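Enoyl-CoA hydratase (Thermus thermophilus, PDB 1WZ8) probably catalyses the reversible addition of water to the double bond of enoyl-CoA thioesters, as a hexameric member of the crotonase family. Local coordinates at residues A[21-26]-A[57-62]. Residues are numbered along the deposited sequence; the frame is centred on the assembly and turned at random.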
loop_
_atom_site.group_PDB
_atom_site.type_symbol
_atom_site.label_atom_id
_atom_site.label_comp_id
_atom_site.label_asym_id
_atom_site.label_seq_id
_atom_site.Cartn_x
_atom_site.Cartn_y
_atom_site.Cartn_z
ATOM N N VAL A 21 36.399 1.155 1.504
ATOM C CA VAL A 21 35.613 2.358 1.735
ATOM C C VAL A 21 35.879 3.409 0.667
ATOM O O VAL A 21 36.946 4.025 0.642
ATOM C CB VAL A 21 35.926 2.980 3.114
ATOM C CG1 VAL A 21 35.068 4.219 3.332
ATOM C CG2 VAL A 21 35.680 1.953 4.218
ATOM N N LEU A 22 34.915 3.607 -0.222
ATOM C CA LEU A 22 35.071 4.612 -1.260
ATOM C C LEU A 22 34.555 5.923 -0.700
ATOM O O LEU A 22 33.363 6.072 -0.426
ATOM C CB LEU A 22 34.285 4.238 -2.515
ATOM C CG LEU A 22 34.357 5.292 -3.626
ATOM C CD1 LEU A 22 35.810 5.532 -4.016
ATOM C CD2 LEU A 22 33.551 4.838 -4.825
ATOM N N GLU A 23 35.462 6.873 -0.520
ATOM C CA GLU A 23 35.087 8.165 0.022
ATOM C C GLU A 23 34.859 9.168 -1.096
ATOM O O GLU A 23 35.727 9.374 -1.940
ATOM C CB GLU A 23 36.185 8.680 0.948
ATOM C CG GLU A 23 35.878 10.026 1.559
ATOM C CD GLU A 23 37.067 10.608 2.277
ATOM O OE1 GLU A 23 38.069 10.928 1.605
ATOM O OE2 GLU A 23 37.001 10.745 3.512
ATOM N N ILE A 24 33.681 9.780 -1.101
ATOM C CA ILE A 24 33.347 10.778 -2.106
ATOM C C ILE A 24 33.252 12.133 -1.417
ATOM O O ILE A 24 32.377 12.349 -0.577
ATOM C CB ILE A 24 31.993 10.479 -2.785
ATOM C CG1 ILE A 24 32.022 9.091 -3.432
ATOM C CG2 ILE A 24 31.699 11.541 -3.842
ATOM C CD1 ILE A 24 30.741 8.743 -4.181
ATOM N N THR A 25 34.171 13.032 -1.761
ATOM C CA THR A 25 34.198 14.375 -1.198
ATOM C C THR A 25 33.676 15.331 -2.261
ATOM O O THR A 25 34.177 15.345 -3.384
ATOM C CB THR A 25 35.643 14.804 -0.814
ATOM O OG1 THR A 25 36.160 13.921 0.191
ATOM C CG2 THR A 25 35.648 16.224 -0.272
ATOM N N PHE A 26 32.669 16.125 -1.923
ATOM C CA PHE A 26 32.125 17.056 -2.898
ATOM C C PHE A 26 32.440 18.491 -2.521
ATOM O O PHE A 26 32.500 18.847 -1.340
ATOM C CB PHE A 26 30.616 16.843 -3.066
ATOM C CG PHE A 26 29.834 16.952 -1.790
ATOM C CD1 PHE A 26 29.372 18.183 -1.345
ATOM C CD2 PHE A 26 29.533 15.813 -1.048
ATOM C CE1 PHE A 26 28.615 18.281 -0.177
ATOM C CE2 PHE A 26 28.781 15.898 0.119
ATOM C CZ PHE A 26 28.319 17.132 0.555
ATOM N N ALA A 57 31.565 -0.017 1.006
ATOM C CA ALA A 57 30.846 1.045 1.703
ATOM C C ALA A 57 31.240 2.388 1.108
ATOM O O ALA A 57 32.384 2.576 0.689
ATOM C CB ALA A 57 31.166 1.022 3.198
ATOM N N VAL A 58 30.286 3.311 1.054
ATOM C CA VAL A 58 30.539 4.646 0.527
ATOM C C VAL A 58 30.461 5.663 1.662
ATOM O O VAL A 58 29.562 5.607 2.505
ATOM C CB VAL A 58 29.514 5.015 -0.566
ATOM C CG1 VAL A 58 29.643 6.490 -0.941
ATOM C CG2 VAL A 58 29.744 4.141 -1.796
ATOM N N LEU A 59 31.420 6.580 1.685
ATOM C CA LEU A 59 31.467 7.615 2.707
ATOM C C LEU A 59 31.340 8.966 2.018
ATOM O O LEU A 59 32.132 9.293 1.139
ATOM C CB LEU A 59 32.790 7.543 3.479
ATOM C CG LEU A 59 33.046 8.635 4.524
ATOM C CD1 LEU A 59 31.916 8.649 5.548
ATOM C CD2 LEU A 59 34.392 8.386 5.206
ATOM N N LEU A 60 30.340 9.743 2.418
ATOM C CA LEU A 60 30.114 11.055 1.826
ATOM C C LEU A 60 30.583 12.157 2.758
ATOM O O LEU A 60 30.308 12.123 3.959
ATOM C CB LEU A 60 28.627 11.249 1.526
ATOM C CG LEU A 60 28.007 10.283 0.516
ATOM C CD1 LEU A 60 26.497 10.516 0.448
ATOM C CD2 LEU A 60 28.655 10.485 -0.853
ATOM N N ARG A 61 31.289 13.135 2.203
ATOM C CA ARG A 61 31.782 14.250 2.997
ATOM C C ARG A 61 31.896 15.480 2.113
ATOM O O ARG A 61 32.225 15.376 0.930
ATOM C CB ARG A 61 33.158 13.929 3.591
ATOM C CG ARG A 61 33.667 14.985 4.562
ATOM C CD ARG A 61 35.120 14.749 4.977
ATOM N NE ARG A 61 35.483 15.565 6.138
ATOM C CZ ARG A 61 36.680 15.554 6.721
ATOM N NH1 ARG A 61 37.643 14.771 6.252
ATOM N NH2 ARG A 61 36.912 16.320 7.777
ATOM N N GLY A 62 31.604 16.642 2.686
ATOM C CA GLY A 62 31.709 17.877 1.934
ATOM C C GLY A 62 33.096 18.433 2.174
ATOM O O GLY A 62 33.675 18.206 3.235
HETATM O O HOH W 1 38.208 13.428 4.141
#
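Strand 21-26 runs parallel to 57-62, Val21 beside Ala57 through Phe26 beside Gly62, and N and O of Leu22 and Ile24 and the N of Phe26 make five backbone hydrogen bonds, from Leu22 N to Ala57 O (2.9 Å) at one end to Phe26 N to Arg61 O (3.0 Å) at the other. The helix 36-49 links the strands as a beta-alpha-beta crossover and packs on the face bearing Leu22, Ile24, Phe26 and Val58. On that face the CD1 tip of Ile24 meets Val58 CG1 at 4.1 Å, while its branched CB rests against Leu60 CD2 at 3.9 Å. Phe26 CG stands between its own backbone N and carbonyl carbon (chi1 56°), a torsion that swings the ring across to 57-62 and lays one face over Gly62. There Gly62 CA makes a CH-pi contact 3.8 Å from the ring centroid, and a side chain at Gly62 would start tightly against Phe26 CE1. A leucine in place of Phe26, having no ring to lay over Gly62, would probably leave Gly62 CA and the edge-to-face partner Phe67 less well covered. On the opposite face Val21 CG1 touches Leu59 CB, and the Glu23 side chain runs alongside Leu59. A water donates to Glu23 OE2 and accepts from Arg61 NH1 (2.6 Å) in the guanidinium plane. Tyr196 OH is also hydrogen-bonded to Glu23 OE2, and Glu112 forms a salt bridge with Arg61 NE. The pair thus has one apolar face, packed against the crossover helix, and a second on which Val21 and Leu59 sit under helix 195-207 while water bridges Glu23 and Arg61, whose charged atoms do not touch.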